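G/U mismatch-specific DNA glycosylase (Deinococcus radiodurans, PDB 2C2Q) belongs to the uracil-DNA glycosylase superfamily, a group of DNA-repair proteins built round a central, mainly parallel beta sheet flanked by helices. Local coordinates at residues Y16-V21 with R43-N48; V29-A34 with T83-R88. The protein carries 1 engineered substitution. All blocks are in the same frame, centred on the assembly; numbering follows the deposited sequence.

Contact 1: residues Y16-V21 with R43-N48; sequences YLVPDV and RAYYAN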
loop_
_atom_site.group_PDB
_atom_site.type_symbol
_atom_site.label_atom_id
_atom_site.label_comp_id
_atom_site.label_asym_id
_atom_site.label_seq_id
_atom_site.Cartn_x
_atom_site.Cartn_y
_atom_site.Cartn_z
ATOM N N TYR A 16 -9.191 11.337 8.846
ATOM C CA TYR A 16 -9.013 10.083 8.054
ATOM C C TYR A 16 -10.041 9.050 8.520
ATOM O O TYR A 16 -10.300 8.917 9.720
ATOM C CB TYR A 16 -7.634 9.512 8.244
ATOM C CG TYR A 16 -6.495 10.290 7.625
ATOM C CD1 TYR A 16 -6.708 11.390 6.756
ATOM C CD2 TYR A 16 -5.174 9.934 7.936
ATOM C CE1 TYR A 16 -5.625 12.076 6.232
ATOM C CE2 TYR A 16 -4.107 10.623 7.440
ATOM C CZ TYR A 16 -4.319 11.678 6.593
ATOM O OH TYR A 16 -3.184 12.297 6.115
ATOM N N LEU A 17 -10.602 8.299 7.575
ATOM C CA LEU A 17 -11.618 7.292 7.861
ATOM C C LEU A 17 -10.995 6.131 8.629
ATOM O O LEU A 17 -11.618 5.572 9.521
ATOM C CB LEU A 17 -12.316 6.801 6.579
ATOM C CG LEU A 17 -12.939 7.871 5.640
ATOM C CD1 LEU A 17 -13.622 7.221 4.513
ATOM C CD2 LEU A 17 -13.903 8.794 6.442
ATOM N N VAL A 18 -9.726 5.785 8.306
ATOM C CA VAL A 18 -8.984 4.741 8.985
ATOM C C VAL A 18 -7.528 5.284 9.168
ATOM O O VAL A 18 -7.083 5.974 8.256
ATOM C CB VAL A 18 -8.901 3.459 8.151
ATOM C CG1 VAL A 18 -8.306 2.363 9.038
ATOM C CG2 VAL A 18 -10.355 3.054 7.683
ATOM N N PRO A 19 -6.908 5.109 10.341
ATOM C CA PRO A 19 -5.541 5.614 10.572
ATOM C C PRO A 19 -4.539 5.059 9.545
ATOM O O PRO A 19 -4.664 3.898 9.088
ATOM C CB PRO A 19 -5.174 5.085 11.960
ATOM C CG PRO A 19 -6.480 4.992 12.673
ATOM C CD PRO A 19 -7.424 4.449 11.572
ATOM N N ASP A 20 -3.604 5.892 9.156
ATOM C CA ASP A 20 -2.308 5.409 8.620
ATOM C C ASP A 20 -1.555 4.512 9.583
ATOM O O ASP A 20 -1.739 4.596 10.817
ATOM C CB ASP A 20 -1.453 6.578 8.252
ATOM C CG ASP A 20 -1.917 7.206 6.975
ATOM O OD1 ASP A 20 -2.703 6.569 6.174
ATOM O OD2 ASP A 20 -1.558 8.369 6.717
ATOM N N VAL A 21 -0.745 3.578 9.033
ATOM C CA VAL A 21 0.195 2.837 9.847
ATOM C C VAL A 21 1.580 3.204 9.316
ATOM O O VAL A 21 2.047 2.673 8.275
ATOM C CB VAL A 21 -0.056 1.307 9.736
ATOM C CG1 VAL A 21 0.949 0.482 10.530
ATOM C CG2 VAL A 21 -1.522 0.994 10.106
ATOM N N ARG A 43 -13.175 0.179 10.074
ATOM C CA ARG A 43 -12.001 0.946 10.484
ATOM C C ARG A 43 -10.762 0.025 10.358
ATOM O O ARG A 43 -9.986 -0.144 11.291
ATOM C CB ARG A 43 -12.142 1.497 11.943
ATOM C CG ARG A 43 -13.133 2.687 11.964
ATOM C CD ARG A 43 -13.226 3.298 13.351
ATOM N NE ARG A 43 -14.440 4.095 13.540
ATOM C CZ ARG A 43 -14.870 4.572 14.724
ATOM N NH1 ARG A 43 -14.194 4.352 15.844
ATOM N NH2 ARG A 43 -15.996 5.282 14.788
ATOM N N ALA A 44 -10.581 -0.583 9.187
ATOM C CA ALA A 44 -9.432 -1.486 8.963
ATOM C C ALA A 44 -8.997 -1.357 7.479
ATOM O O ALA A 44 -9.433 -0.411 6.773
ATOM C CB ALA A 44 -9.834 -2.950 9.346
ATOM N N TYR A 45 -8.142 -2.280 7.007
ATOM C CA TYR A 45 -7.688 -2.265 5.609
ATOM C C TYR A 45 -8.078 -3.574 4.985
ATOM O O TYR A 45 -7.998 -4.586 5.686
ATOM C CB TYR A 45 -6.170 -2.097 5.532
ATOM C CG TYR A 45 -5.680 -0.665 5.773
ATOM C CD1 TYR A 45 -5.279 0.165 4.704
ATOM C CD2 TYR A 45 -5.639 -0.154 7.083
ATOM C CE1 TYR A 45 -4.798 1.509 4.967
ATOM C CE2 TYR A 45 -5.192 1.147 7.333
ATOM C CZ TYR A 45 -4.774 1.961 6.267
ATOM O OH TYR A 45 -4.291 3.244 6.518
ATOM N N TYR A 46 -8.381 -3.518 3.683
ATOM C CA TYR A 46 -8.684 -4.695 2.823
ATOM C C TYR A 46 -9.575 -5.666 3.587
ATOM O O TYR A 46 -9.248 -6.888 3.708
ATOM C CB TYR A 46 -7.356 -5.349 2.390
ATOM C CG TYR A 46 -6.442 -4.371 1.712
ATOM C CD1 TYR A 46 -6.650 -3.971 0.361
ATOM C CD2 TYR A 46 -5.374 -3.816 2.408
ATOM C CE1 TYR A 46 -5.817 -3.037 -0.238
ATOM C CE2 TYR A 46 -4.513 -2.882 1.825
ATOM C CZ TYR A 46 -4.733 -2.469 0.495
ATOM O OH TYR A 46 -3.933 -1.550 -0.124
ATOM N N ALA A 47 -10.681 -5.114 4.133
ATOM C CA ALA A 47 -11.567 -5.855 5.009
ATOM C C ALA A 47 -12.664 -6.662 4.283
ATOM O O ALA A 47 -13.356 -7.463 4.928
ATOM C CB ALA A 47 -12.202 -4.919 6.103
ATOM N N ASN A 48 -12.864 -6.409 2.991
ATOM C CA ASN A 48 -13.814 -7.197 2.189
ATOM C C ASN A 48 -13.275 -8.617 2.213
ATOM O O ASN A 48 -12.120 -8.875 1.882
ATOM C CB ASN A 48 -13.902 -6.666 0.772
ATOM C CG ASN A 48 -14.812 -7.510 -0.116
ATOM O OD1 ASN A 48 -14.862 -8.733 0.027
ATOM N ND2 ASN A 48 -15.522 -6.866 -1.014
#
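Val18 lays its two methyl groups against the backbone where the chain leaves helix 37-42. Its CG1 sits 3.6 Å from Arg43 C, and its CG2 lies 3.7 Å from Ala44 O, so both methyls rest on one side of the 43-44 main chain. Arg43 has just closed the helix in a Schellman motif with positive phi, and the extended chain that follows passes the valine methyls. With CG1 anti to the backbone N (chi1 -171°), that same methyl also reaches the Tyr45 ring obliquely, 3.8 Å from CE2. Arg43 adds little with its own side chain: CG comes near Leu17 O, and the guanidinium extends off from the 16-21 loop.

The polar half of the contact belongs to Tyr45. Its hydroxyl OH donates to Pro19 O over 2.7 Å. The carbonyl oxygen lies at the edge of the ring, close to its plane, but the donor is tilted 33° from the carbonyl plane. The carboxylate of Asp20 is close by, turned 35° against the ring, with OD1 3.7 Å from Tyr45 OH. That carboxylate is engaged by Thr83, Lys87 and Lys109. Tyr72 meets the Tyr45 ring, and Leu82 and Asp84 of strand 80-84 touch it as well.

Two loops, one leading towards strand 28-32 and one following helix 37-42, are thus joined by van der Waals packing of Val18 plus one short hydrogen bond. Since the phenol proton goes to Pro19 O, the far end of the ring is pinned, which should hold Tyr45 steady beside a bound acetate.

Contact 2: residues V29-A34 with T83-R88; sequences VLVGTA and TDVAKR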
loop_
_atom_site.group_PDB
_atom_site.type_symbol
_atom_site.label_atom_id
_atom_site.label_comp_id
_atom_site.label_asym_id
_atom_site.label_seq_id
_atom_site.Cartn_x
_atom_site.Cartn_y
_atom_site.Cartn_z
ATOM N N VAL A 29 5.944 0.105 2.712
ATOM C CA VAL A 29 4.588 0.628 2.911
ATOM C C VAL A 29 3.738 0.293 1.684
ATOM O O VAL A 29 4.106 0.631 0.544
ATOM C CB VAL A 29 4.651 2.146 3.108
ATOM C CG1 VAL A 29 3.244 2.809 3.068
ATOM C CG2 VAL A 29 5.446 2.518 4.398
ATOM N N LEU A 30 2.579 -0.291 1.961
ATOM C CA LEU A 30 1.620 -0.770 0.930
ATOM C C LEU A 30 0.525 0.283 0.841
ATOM O O LEU A 30 -0.118 0.609 1.860
ATOM C CB LEU A 30 1.048 -2.118 1.288
ATOM C CG LEU A 30 2.128 -3.220 1.149
ATOM C CD1 LEU A 30 1.911 -4.275 2.269
ATOM C CD2 LEU A 30 2.105 -3.766 -0.356
ATOM N N VAL A 31 0.373 0.849 -0.340
ATOM C CA VAL A 31 -0.512 2.003 -0.544
ATOM C C VAL A 31 -1.699 1.643 -1.474
ATOM O O VAL A 31 -1.475 1.241 -2.653
ATOM C CB VAL A 31 0.245 3.164 -1.185
ATOM C CG1 VAL A 31 -0.714 4.378 -1.367
ATOM C CG2 VAL A 31 1.522 3.541 -0.363
ATOM N N GLY A 32 -2.922 1.705 -0.970
ATOM C CA GLY A 32 -4.079 1.409 -1.808
ATOM C C GLY A 32 -4.678 2.667 -2.432
ATOM O O GLY A 32 -4.141 3.757 -2.272
ATOM N N THR A 33 -5.810 2.535 -3.122
ATOM C CA THR A 33 -6.509 3.746 -3.646
ATOM C C THR A 33 -7.237 4.474 -2.500
ATOM O O THR A 33 -7.003 5.668 -2.216
ATOM C CB THR A 33 -7.529 3.281 -4.693
ATOM O OG1 THR A 33 -8.189 2.119 -4.196
ATOM C CG2 THR A 33 -6.797 2.767 -5.994
ATOM N N ALA A 34 -8.125 3.739 -1.834
ATOM C CA ALA A 34 -9.011 4.249 -0.798
ATOM C C ALA A 34 -9.614 3.050 -0.114
ATOM O O ALA A 34 -9.693 1.939 -0.732
ATOM C CB ALA A 34 -10.130 5.092 -1.376
ATOM N N THR A 83 -0.908 2.931 4.022
ATOM C CA THR A 83 -1.722 4.158 3.809
ATOM C C THR A 83 -2.495 4.022 2.470
ATOM O O THR A 83 -2.428 2.975 1.845
ATOM C CB THR A 83 -0.840 5.441 3.856
ATOM O OG1 THR A 83 -1.667 6.616 3.728
ATOM C CG2 THR A 83 0.179 5.491 2.680
ATOM N N ASP A 84 -3.156 5.083 2.023
ATOM C CA ASP A 84 -3.885 5.096 0.760
ATOM C C ASP A 84 -3.745 6.458 0.109
ATOM O O ASP A 84 -3.532 7.450 0.799
ATOM C CB ASP A 84 -5.371 4.864 1.005
ATOM C CG ASP A 84 -5.704 3.412 1.388
ATOM O OD1 ASP A 84 -5.115 2.445 0.813
ATOM O OD2 ASP A 84 -6.616 3.148 2.213
ATOM N N VAL A 85 -3.975 6.516 -1.187
ATOM C CA VAL A 85 -3.908 7.817 -1.877
ATOM C C VAL A 85 -5.060 8.711 -1.436
ATOM O O VAL A 85 -4.911 9.938 -1.311
ATOM C CB VAL A 85 -3.888 7.611 -3.409
ATOM C CG1 VAL A 85 -3.716 8.953 -4.154
ATOM C CG2 VAL A 85 -2.766 6.600 -3.820
ATOM N N ALA A 86 -6.230 8.117 -1.219
ATOM C CA ALA A 86 -7.408 8.820 -0.703
ATOM C C ALA A 86 -7.730 8.347 0.742
ATOM O O ALA A 86 -8.010 7.153 0.973
ATOM C CB ALA A 86 -8.574 8.593 -1.602
ATOM N N LYS A 87 -7.690 9.272 1.702
ATOM C CA LYS A 87 -7.836 8.901 3.104
ATOM C C LYS A 87 -9.178 9.344 3.756
ATOM O O LYS A 87 -9.513 8.899 4.827
ATOM C CB LYS A 87 -6.696 9.508 3.893
ATOM C CG LYS A 87 -5.348 8.826 3.664
ATOM C CD LYS A 87 -5.326 7.315 4.093
ATOM C CE LYS A 87 -5.732 7.137 5.546
ATOM N NZ LYS A 87 -5.377 5.773 6.111
ATOM N N ARG A 88 -9.840 10.314 3.122
ATOM C CA ARG A 88 -11.059 10.919 3.676
ATOM C C ARG A 88 -12.344 10.471 2.991
ATOM O O ARG A 88 -13.432 10.995 3.334
ATOM C CB ARG A 88 -10.951 12.459 3.523
ATOM C CG ARG A 88 -9.743 13.053 4.307
ATOM C CD ARG A 88 -9.697 14.605 4.292
ATOM N NE ARG A 88 -8.592 15.148 5.092
ATOM C CZ ARG A 88 -7.308 15.143 4.696
ATOM N NH1 ARG A 88 -6.950 14.603 3.532
ATOM N NH2 ARG A 88 -6.371 15.692 5.473
#
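Val29 makes the first touch, its CG1 4.1 Å from Thr83 CG2, the two side chains crossing at a slant. Next, Leu30 O accepts the amide of Thr83 (N to O 3.3 Å), while the leucine side chain turns away towards Ala119. Val31 pairs with Thr83 in parallel register, their side chains lying next to each other and pointing the same way, CG2 to CG2 3.9 Å. CG1 of Val31, anti to its N (chi1 -179°), touches Val85 CG2, the two side chains crossing at about a right angle. Leu106 of helix 103-113 packs on Val31 and Thr83.

This is the junction of strands 28-32 and 80-84, the latter at one border of the mixed sheet in the uracil-DNA glycosylase fold, and both strands end here side by side.

Gly32 N bonds to Thr83 O at 3.1 Å, and weakly to Asp84 OD1 as well. Having no side chain, the glycine lets that carboxylate oxygen come within 3.0 Å of its CA, and Asp84 itself lies beside a bound acetate. Gly32 O takes the amide of Val85. Beyond the strands, Thr33 O receives Ala86 N at 2.8 Å. Ala34 sets its CB 3.8 Å from Ala86 CB, and its own N is buried with no partner in the model.

Contacts 1 and 2 lie with their centres about 9 Å apart, and their segments alternate along the chain. Loop 16-21 is fastened directly to segment 83-88: Asp20 OD1 and Thr83 OG1 are 2.7 Å apart, probably hydrogen-bonded, and Val18 O lies 2.7 Å from Lys87 NZ in a second probable bond. The same lysine forms a salt bridge with Asp20, bringing a positive charge in among these groups. Segment 43-48 also reaches contact 2, with Tyr46 OH 3.4 Å from Gly32 CA. Bound acetate, probably from the crystallisation liquor, approaches both contacts, with nearest atoms about 3 Å from the Tyr45 side chain and about 2 Å from that of Asp84, consistent with a pocket at the strand ends.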